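Local coordinates for tRNA (adenine(58)-N(1))-methyltransferase catalytic subunit TRM61 C-terminal domain-containing protein (PDB 1YB2), which is of unproven function but probably methylates RNA, most likely tRNA at the N1 of adenine 58, with S-adenosyl-L-methionine as methyl donor, at residues Asp113-Gly118 with Thr139-Asp144; Arg168-Asp173 with Trp191-Lys196; Val183-Pro188 with Ala207-Pro212. All coordinates share one frame; numbering follows the deposited sequence.

Interaction 1. Residues Asp113-Gly118 with Thr139-Asp144; sequences DILEVG and TVVERD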
loop_
_atom_site.group_PDB
_atom_site.type_symbol
_atom_site.label_atom_id
_atom_site.label_comp_id
_atom_site.label_asym_id
_atom_site.label_seq_id
_atom_site.Cartn_x
_atom_site.Cartn_y
_atom_site.Cartn_z
ATOM N N ASP A 113 -11.201 -9.504 8.521
ATOM C CA ASP A 113 -12.495 -8.826 8.522
ATOM C C ASP A 113 -12.269 -7.334 8.781
ATOM O O ASP A 113 -11.903 -6.923 9.884
ATOM C CB ASP A 113 -13.438 -9.430 9.551
ATOM C CG ASP A 113 -13.765 -10.889 9.253
ATOM O OD1 ASP A 113 -14.005 -11.247 8.072
ATOM O OD2 ASP A 113 -13.785 -11.689 10.205
ATOM N N ILE A 114 -12.509 -6.541 7.749
ATOM C CA ILE A 114 -12.185 -5.121 7.748
ATOM C C ILE A 114 -13.446 -4.280 7.811
ATOM O O ILE A 114 -14.453 -4.577 7.142
ATOM C CB ILE A 114 -11.327 -4.767 6.496
ATOM C CG1 ILE A 114 -10.018 -5.586 6.548
ATOM C CG2 ILE A 114 -11.078 -3.233 6.390
ATOM C CD1 ILE A 114 -9.095 -5.362 5.368
ATOM N N LEU A 115 -13.389 -3.240 8.633
ATOM C CA LEU A 115 -14.462 -2.265 8.742
ATOM C C LEU A 115 -13.991 -0.967 8.088
ATOM O O LEU A 115 -12.928 -0.446 8.432
ATOM C CB LEU A 115 -14.815 -2.012 10.222
ATOM C CG LEU A 115 -15.904 -0.953 10.461
ATOM C CD1 LEU A 115 -17.224 -1.437 9.869
ATOM C CD2 LEU A 115 -16.068 -0.667 11.951
ATOM N N GLU A 116 -14.769 -0.463 7.134
ATOM C CA GLU A 116 -14.485 0.810 6.506
ATOM C C GLU A 116 -15.622 1.790 6.810
ATOM O O GLU A 116 -16.772 1.574 6.407
ATOM C CB GLU A 116 -14.294 0.603 4.994
ATOM C CG GLU A 116 -14.004 1.843 4.205
ATOM C CD GLU A 116 -13.812 1.561 2.707
ATOM O OE1 GLU A 116 -14.254 0.493 2.219
ATOM O OE2 GLU A 116 -13.233 2.426 2.010
ATOM N N VAL A 117 -15.286 2.865 7.519
ATOM C CA VAL A 117 -16.229 3.894 7.929
ATOM C C VAL A 117 -16.010 5.117 7.032
ATOM O O VAL A 117 -14.976 5.797 7.124
ATOM C CB VAL A 117 -16.060 4.237 9.430
ATOM C CG1 VAL A 117 -17.110 5.215 9.888
ATOM C CG2 VAL A 117 -16.117 2.952 10.282
ATOM N N GLY A 118 -16.967 5.360 6.140
ATOM C CA GLY A 118 -16.831 6.383 5.102
ATOM C C GLY A 118 -16.237 5.751 3.862
ATOM O O GLY A 118 -15.117 5.246 3.889
ATOM N N THR A 139 -16.775 -4.668 5.454
ATOM C CA THR A 139 -17.995 -4.024 5.907
ATOM C C THR A 139 -17.879 -2.518 5.763
ATOM O O THR A 139 -16.977 -1.886 6.324
ATOM C CB THR A 139 -18.335 -4.438 7.364
ATOM O OG1 THR A 139 -18.416 -5.874 7.426
ATOM C CG2 THR A 139 -19.704 -3.827 7.827
ATOM N N VAL A 140 -18.799 -1.939 5.009
ATOM C CA VAL A 140 -18.759 -0.509 4.705
ATOM C C VAL A 140 -19.935 0.167 5.392
ATOM O O VAL A 140 -21.096 -0.216 5.187
ATOM C CB VAL A 140 -18.821 -0.263 3.177
ATOM C CG1 VAL A 140 -18.855 1.227 2.862
ATOM C CG2 VAL A 140 -17.632 -0.929 2.483
ATOM N N VAL A 141 -19.622 1.141 6.241
ATOM C CA VAL A 141 -20.615 1.958 6.933
ATOM C C VAL A 141 -20.542 3.344 6.309
ATOM O O VAL A 141 -19.492 4.004 6.382
ATOM C CB VAL A 141 -20.312 2.066 8.464
ATOM C CG1 VAL A 141 -21.381 2.909 9.196
ATOM C CG2 VAL A 141 -20.190 0.692 9.098
ATOM N N GLU A 142 -21.629 3.765 5.666
ATOM C CA GLU A 142 -21.678 5.050 4.952
ATOM C C GLU A 142 -23.011 5.766 5.188
ATOM O O GLU A 142 -24.072 5.219 4.899
ATOM C CB GLU A 142 -21.424 4.851 3.447
ATOM C CG GLU A 142 -21.658 6.080 2.551
ATOM C CD GLU A 142 -20.834 7.316 2.950
ATOM O OE1 GLU A 142 -19.631 7.179 3.236
ATOM O OE2 GLU A 142 -21.396 8.436 2.961
ATOM N N ARG A 143 -22.945 7.000 5.683
ATOM C CA ARG A 143 -24.152 7.782 6.018
ATOM C C ARG A 143 -24.927 8.292 4.793
ATOM O O ARG A 143 -26.144 8.485 4.859
ATOM C CB ARG A 143 -23.790 8.954 6.942
ATOM C CG ARG A 143 -22.896 10.018 6.278
ATOM C CD ARG A 143 -22.451 11.079 7.258
ATOM N NE ARG A 143 -21.510 10.545 8.243
ATOM C CZ ARG A 143 -20.938 11.261 9.211
ATOM N NH1 ARG A 143 -21.201 12.562 9.331
ATOM N NH2 ARG A 143 -20.102 10.672 10.062
ATOM N N ASP A 144 -24.228 8.526 3.689
ATOM C CA ASP A 144 -24.843 9.067 2.476
ATOM C C ASP A 144 -25.288 7.957 1.519
ATOM O O ASP A 144 -24.457 7.223 0.976
ATOM C CB ASP A 144 -23.883 10.037 1.784
ATOM C CG ASP A 144 -24.558 10.858 0.708
ATOM O OD1 ASP A 144 -24.703 10.369 -0.435
ATOM O OD2 ASP A 144 -24.945 12.008 1.010
HETATM O O HOH W 1 -15.977 -7.026 7.703
#
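The carboxylate of Glu142 brings OE1 to 3.5 Å from Gly118 CA, and the same oxygen accepts from Val119 N; at the other oxygen, OE2 takes the backbone N of Asp144 on the anti side, 28° out of the carboxylate plane. Both oxygens are therefore held. The bend at chi2 (57°) turns this group back toward Gly118. The second flat group, the carboxylate of Glu116, sits on a fully extended chain that runs beside Val140, pointing the same way, with OE1 3.7 Å from Val140 CG2 and hydrogen-bonded to Ser125 OG. Between the strands the backbones pair in parallel: Glu116 N gives a straight 2.7 Å bond to Thr139 O, and Gly118 N reaches Val141 O at 2.9 Å. These are the two strands of a beta-alpha-beta unit, 113-117 and 137-141 joined through helix 123-132, at the heart of a Rossmann-like methyltransferase fold. Gly118 opens its glycine-rich turn, and Glu142 is predicted to bind S-adenosyl-L-methionine. On the Leu115 face, CD1 of that leucine packs 3.7 Å from Val141 CG2. A water donates to Ile114 O and pairs with Thr139 OG1 at 2.7 Å.

Interaction 2. Residues Arg168-Asp173 with Trp191-Lys196; sequences RSDIAD and WNHVQK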
loop_
_atom_site.group_PDB
_atom_site.type_symbol
_atom_site.label_atom_id
_atom_site.label_comp_id
_atom_site.label_asym_id
_atom_site.label_seq_id
_atom_site.Cartn_x
_atom_site.Cartn_y
_atom_site.Cartn_z
ATOM N N ARG A 168 -26.014 1.559 5.564
ATOM C CA ARG A 168 -26.280 2.951 5.277
ATOM C C ARG A 168 -26.734 3.565 6.596
ATOM O O ARG A 168 -27.916 3.527 6.945
ATOM C CB ARG A 168 -27.366 3.092 4.189
ATOM C CG ARG A 168 -27.299 4.379 3.351
ATOM C CD ARG A 168 -27.481 5.653 4.184
ATOM N NE ARG A 168 -28.788 5.710 4.842
ATOM C CZ ARG A 168 -29.039 6.390 5.963
ATOM N NH1 ARG A 168 -28.072 7.076 6.556
ATOM N NH2 ARG A 168 -30.254 6.372 6.500
ATOM N N SER A 169 -25.774 4.099 7.340
ATOM C CA SER A 169 -26.042 4.684 8.639
ATOM C C SER A 169 -24.843 5.507 9.062
ATOM O O SER A 169 -23.754 5.384 8.480
ATOM C CB SER A 169 -26.311 3.590 9.687
ATOM O OG SER A 169 -25.147 2.819 9.928
ATOM N N ASP A 170 -25.054 6.361 10.062
ATOM C CA ASP A 170 -23.962 7.022 10.754
ATOM C C ASP A 170 -23.322 5.984 11.654
ATOM O O ASP A 170 -24.022 5.134 12.231
ATOM C CB ASP A 170 -24.484 8.188 11.604
ATOM C CG ASP A 170 -23.361 9.067 12.147
ATOM O OD1 ASP A 170 -23.166 10.172 11.580
ATOM O OD2 ASP A 170 -22.671 8.653 13.123
ATOM N N ILE A 171 -21.999 6.064 11.780
ATOM C CA ILE A 171 -21.243 5.162 12.646
ATOM C C ILE A 171 -21.771 5.143 14.092
ATOM O O ILE A 171 -21.744 4.100 14.750
ATOM C CB ILE A 171 -19.689 5.420 12.566
ATOM C CG1 ILE A 171 -18.905 4.361 13.347
ATOM C CG2 ILE A 171 -19.322 6.818 13.040
ATOM C CD1 ILE A 171 -19.013 2.957 12.760
ATOM N N ALA A 172 -22.274 6.281 14.566
ATOM C CA ALA A 172 -22.855 6.365 15.918
ATOM C C ALA A 172 -23.992 5.357 16.123
ATOM O O ALA A 172 -24.098 4.726 17.182
ATOM C CB ALA A 172 -23.351 7.784 16.200
ATOM N N ASP A 173 -24.823 5.208 15.093
ATOM C CA ASP A 173 -25.990 4.329 15.132
ATOM C C ASP A 173 -25.667 2.901 14.716
ATOM O O ASP A 173 -26.466 1.997 14.948
ATOM C CB ASP A 173 -27.094 4.887 14.238
ATOM C CG ASP A 173 -27.434 6.323 14.576
ATOM O OD1 ASP A 173 -27.563 6.633 15.785
ATOM O OD2 ASP A 173 -27.569 7.137 13.636
ATOM N N TRP A 191 -13.148 12.001 16.175
ATOM C CA TRP A 191 -13.047 12.217 17.633
ATOM C C TRP A 191 -14.369 11.953 18.366
ATOM O O TRP A 191 -14.372 11.630 19.548
ATOM C CB TRP A 191 -12.477 13.612 17.977
ATOM C CG TRP A 191 -13.176 14.729 17.241
ATOM C CD1 TRP A 191 -14.279 15.415 17.656
ATOM C CD2 TRP A 191 -12.855 15.236 15.935
ATOM N NE1 TRP A 191 -14.656 16.341 16.696
ATOM C CE2 TRP A 191 -13.801 16.247 15.631
ATOM C CE3 TRP A 191 -11.850 14.947 15.002
ATOM C CZ2 TRP A 191 -13.771 16.966 14.436
ATOM C CZ3 TRP A 191 -11.824 15.660 13.812
ATOM C CH2 TRP A 191 -12.783 16.660 13.539
ATOM N N ASN A 192 -15.491 12.060 17.666
ATOM C CA ASN A 192 -16.797 11.847 18.293
ATOM C C ASN A 192 -17.224 10.392 18.291
ATOM O O ASN A 192 -18.280 10.053 18.850
ATOM C CB ASN A 192 -17.871 12.698 17.608
ATOM C CG ASN A 192 -17.776 14.167 17.974
ATOM O OD1 ASN A 192 -17.478 14.522 19.117
ATOM N ND2 ASN A 192 -18.021 15.028 17.002
ATOM N N HIS A 193 -16.408 9.531 17.671
ATOM C CA HIS A 193 -16.768 8.118 17.479
ATOM C C HIS A 193 -15.674 7.125 17.851
ATOM O O HIS A 193 -15.775 5.941 17.544
ATOM C CB HIS A 193 -17.223 7.902 16.032
ATOM C CG HIS A 193 -18.260 8.889 15.597
ATOM N ND1 HIS A 193 -19.527 8.922 16.144
ATOM C CD2 HIS A 193 -18.210 9.901 14.700
ATOM C CE1 HIS A 193 -20.215 9.905 15.593
ATOM N NE2 HIS A 193 -19.440 10.512 14.715
ATOM N N VAL A 194 -14.642 7.607 18.541
ATOM C CA VAL A 194 -13.534 6.748 18.908
ATOM C C VAL A 194 -13.933 5.635 19.882
ATOM O O VAL A 194 -13.510 4.509 19.699
ATOM C CB VAL A 194 -12.259 7.539 19.349
ATOM C CG1 VAL A 194 -11.532 8.056 18.121
ATOM C CG2 VAL A 194 -12.608 8.696 20.291
ATOM N N GLN A 195 -14.782 5.920 20.868
ATOM C CA GLN A 195 -15.176 4.865 21.801
ATOM C C GLN A 195 -16.018 3.784 21.105
ATOM O O GLN A 195 -15.778 2.590 21.291
ATOM C CB GLN A 195 -15.877 5.432 23.033
ATOM C CG GLN A 195 -15.506 4.660 24.292
ATOM C CD GLN A 195 -15.111 5.546 25.463
ATOM O OE1 GLN A 195 -15.602 5.362 26.584
ATOM N NE2 GLN A 195 -14.225 6.514 25.213
ATOM N N LYS A 196 -16.973 4.223 20.285
ATOM C CA LYS A 196 -17.724 3.332 19.413
ATOM C C LYS A 196 -16.837 2.448 18.512
ATOM O O LYS A 196 -16.994 1.217 18.488
ATOM C CB LYS A 196 -18.703 4.136 18.557
ATOM C CG LYS A 196 -19.492 3.296 17.545
ATOM C CD LYS A 196 -20.323 2.248 18.256
ATOM C CE LYS A 196 -21.575 1.931 17.465
ATOM N NZ LYS A 196 -22.241 0.696 17.976
#
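Ile171 and His193 make the tight half of this contact, where the loop after strand 164-167 meets the start of helix 194-199, on what is probably the cofactor side of the methyltransferase domain. The loop turns through an Asx turn: Asp170 OD2 accepts from Ala172 N at 2.8 Å, through the lone pair facing away from its other oxygen. The turn carries Ile171 against the histidine, and a CH-pi contact results, with Ile171 CG2 3.6 Å from the centroid of the His193 ring and 18° off the normal. With CG1 of Ile171 anti to the backbone N (chi1 -173°), CG2 is the branch left to cover the ring. Asn192 CB backs the opposite face, so the imidazole is sandwiched between two aliphatic groups. Ile171 itself is buried and also touches Met200. Lys196 makes a second close approach: bent at chi2, it passes along the loop backbone to give its ammonium to Phe174 O, which leaves its CE 3.5 Å from Ile171 O.

Toward solvent the fit loosens around Ala172 and Asp170. Exposed Ala172 meets the ring obliquely, its CB 3.8 Å from His193 CE1. Asp170 is a predicted S-adenosyl-L-methionine ligand, and its OD1 has a long, weak ion pair with Arg143. No hydrogen bond joins the two segments: the Asp170 carboxylate, tilted 59° to the ring, brings OD2 to 3.7 Å from His193 CE1 and to 4.1 Å from His193 NE2.

Interaction 3. Residues Val183-Pro188 with Ala207-Pro212; sequences VIADIP and ATFYLP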
loop_
_atom_site.group_PDB
_atom_site.type_symbol
_atom_site.label_atom_id
_atom_site.label_comp_id
_atom_site.label_asym_id
_atom_site.label_seq_id
_atom_site.Cartn_x
_atom_site.Cartn_y
_atom_site.Cartn_z
ATOM N N VAL A 183 -9.650 -1.270 11.061
ATOM C CA VAL A 183 -10.628 -0.227 10.794
ATOM C C VAL A 183 -9.954 0.843 9.967
ATOM O O VAL A 183 -8.822 1.269 10.255
ATOM C CB VAL A 183 -11.207 0.420 12.061
ATOM C CG1 VAL A 183 -12.146 1.577 11.691
ATOM C CG2 VAL A 183 -11.943 -0.633 12.918
ATOM N N ILE A 184 -10.648 1.244 8.907
ATOM C CA ILE A 184 -10.192 2.329 8.065
ATOM C C ILE A 184 -11.294 3.376 8.051
ATOM O O ILE A 184 -12.431 3.093 7.635
ATOM C CB ILE A 184 -9.830 1.812 6.648
ATOM C CG1 ILE A 184 -8.559 0.950 6.743
ATOM C CG2 ILE A 184 -9.616 3.009 5.703
ATOM C CD1 ILE A 184 -8.512 -0.221 5.816
ATOM N N ALA A 185 -10.965 4.578 8.535
ATOM C CA ALA A 185 -11.954 5.638 8.744
ATOM C C ALA A 185 -11.654 6.924 7.976
ATOM O O ALA A 185 -10.571 7.507 8.100
ATOM C CB ALA A 185 -12.097 5.932 10.231
ATOM N N ASP A 186 -12.641 7.367 7.199
ATOM C CA ASP A 186 -12.555 8.598 6.438
ATOM C C ASP A 186 -13.884 9.306 6.646
ATOM O O ASP A 186 -14.762 9.283 5.787
ATOM C CB ASP A 186 -12.293 8.276 4.962
ATOM C CG ASP A 186 -12.091 9.524 4.095
ATOM O OD1 ASP A 186 -11.886 10.650 4.618
ATOM O OD2 ASP A 186 -12.151 9.356 2.862
ATOM N N ILE A 187 -14.036 9.870 7.836
ATOM C CA ILE A 187 -15.213 10.641 8.222
ATOM C C ILE A 187 -14.787 12.003 8.763
ATOM O O ILE A 187 -13.632 12.158 9.172
ATOM C CB ILE A 187 -16.086 9.908 9.282
ATOM C CG1 ILE A 187 -15.233 9.410 10.459
ATOM C CG2 ILE A 187 -16.918 8.801 8.615
ATOM C CD1 ILE A 187 -16.063 8.893 11.626
ATOM N N PRO A 188 -15.706 12.998 8.736
ATOM C CA PRO A 188 -15.451 14.366 9.197
ATOM C C PRO A 188 -14.970 14.437 10.642
ATOM O O PRO A 188 -13.958 15.096 10.924
ATOM C CB PRO A 188 -16.827 15.037 9.098
ATOM C CG PRO A 188 -17.575 14.257 8.129
ATOM C CD PRO A 188 -17.084 12.852 8.226
ATOM N N ALA A 207 -6.318 0.881 13.750
ATOM C CA ALA A 207 -7.266 1.764 13.086
ATOM C C ALA A 207 -6.485 2.836 12.361
ATOM O O ALA A 207 -5.500 3.382 12.897
ATOM C CB ALA A 207 -8.223 2.409 14.099
ATOM N N THR A 208 -6.916 3.132 11.146
ATOM C CA THR A 208 -6.275 4.164 10.331
ATOM C C THR A 208 -7.301 5.263 10.106
ATOM O O THR A 208 -8.406 4.971 9.630
ATOM C CB THR A 208 -5.807 3.598 8.961
ATOM O OG1 THR A 208 -4.846 2.556 9.182
ATOM C CG2 THR A 208 -5.153 4.673 8.132
ATOM N N PHE A 209 -6.942 6.507 10.440
ATOM C CA PHE A 209 -7.849 7.645 10.299
ATOM C C PHE A 209 -7.289 8.607 9.269
ATOM O O PHE A 209 -6.137 9.003 9.398
ATOM C CB PHE A 209 -7.985 8.419 11.623
ATOM C CG PHE A 209 -8.571 7.623 12.746
ATOM C CD1 PHE A 209 -7.752 6.864 13.582
ATOM C CD2 PHE A 209 -9.941 7.646 12.977
ATOM C CE1 PHE A 209 -8.298 6.123 14.638
ATOM C CE2 PHE A 209 -10.498 6.908 14.029
ATOM C CZ PHE A 209 -9.666 6.131 14.847
ATOM N N TYR A 210 -8.100 8.990 8.281
ATOM C CA TYR A 210 -7.698 9.961 7.251
ATOM C C TYR A 210 -8.386 11.280 7.547
ATOM O O TYR A 210 -9.607 11.300 7.690
ATOM C CB TYR A 210 -8.115 9.486 5.850
ATOM C CG TYR A 210 -7.222 8.429 5.285
ATOM C CD1 TYR A 210 -7.413 7.076 5.605
ATOM C CD2 TYR A 210 -6.171 8.763 4.420
ATOM C CE1 TYR A 210 -6.578 6.071 5.075
ATOM C CE2 TYR A 210 -5.323 7.750 3.884
ATOM C CZ TYR A 210 -5.542 6.419 4.224
ATOM O OH TYR A 210 -4.722 5.428 3.723
ATOM N N LEU A 211 -7.599 12.356 7.694
ATOM C CA LEU A 211 -8.110 13.702 7.961
ATOM C C LEU A 211 -7.538 14.681 6.916
ATOM O O LEU A 211 -6.442 14.461 6.400
ATOM C CB LEU A 211 -7.753 14.173 9.382
ATOM C CG LEU A 211 -8.533 13.677 10.612
ATOM C CD1 LEU A 211 -10.027 13.926 10.461
ATOM C CD2 LEU A 211 -8.242 12.193 10.936
ATOM N N PRO A 212 -8.298 15.731 6.560
ATOM C CA PRO A 212 -7.810 16.604 5.496
ATOM C C PRO A 212 -6.864 17.714 5.971
ATOM O O PRO A 212 -6.189 18.317 5.152
ATOM C CB PRO A 212 -9.100 17.219 4.939
ATOM C CG PRO A 212 -9.969 17.356 6.129
ATOM C CD PRO A 212 -9.630 16.151 7.032
HETATM O O HOH W 2 -6.012 0.068 9.534
HETATM O O HOH W 3 -11.617 12.635 6.345
HETATM O O HOH W 4 -11.657 10.089 9.517
#
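Val183 O is gripped from three directions: Thr208 N donates to it at 2.8 Å, tilted 22° from the carbonyl plane, a water donates to it at 3.1 Å, and the CA-H of Ala207 makes a weaker approach. The same water pairs with Thr208 OG1, which chi1 (-61°) places beside its own backbone N, on the side of the water. Further along, the parallel pairing continues as Ala185 N bonds Thr208 O and Tyr210 N bonds Ala185 O, both close to head-on to the carbonyl.

Strand 205-211 follows strand 180-185 by a beta-alpha-beta crossover through helix 194-199, and beyond it the sheet turns antiparallel at strand 258-267, the 3-2-1-4-5-7-6 order of class I methyltransferases. On the face of Val183 and Ala185, Ala185 CB rests 3.9 Å from Phe209 CD2, while Val183 CB meets Ala207 CB; Val183 and Ala207 both touch Met201. The other face carries Ile184, whose CG2 comes obliquely to the Tyr210 ring; Ala185 O lies at that ring's edge, near its plane.

Past the paired strands the chains part, and water fills in: one molecule donates to both Asp186 OD1, at 2.6 Å, and Tyr210 O, at 2.8 Å. Asp186 is predicted to bind S-adenosyl-L-methionine; the Asp186 and Tyr210 side chains cross at about a right angle, with carboxylate and ring planes 55° apart.

Overall arrangement
Interactions 1 and 3 are neighbouring strips of one sheet: strand 113-117 lies beside strand 180-185, with Val117 N bonded to Ile184 O at 2.9 Å and Asp186 N bonded to Val117 O. Interaction 2 lies near the C-terminal ends of these strands. Its Ile171 and His193 meet Ile187 of interaction 3, the CD2 of His193 lying 3.9 Å from Ile187 CD1, while Arg168 NH1 is hydrogen-bonded to Arg143 O of interaction 1. Contact centres are about 11 to 12 Å apart. Each contributes one predicted S-adenosyl-L-methionine ligand: Glu142, Asp170 and Asp186, with the side chains of Glu142 and Asp170 about 9 Å apart, consistent with one shared cofactor pocket.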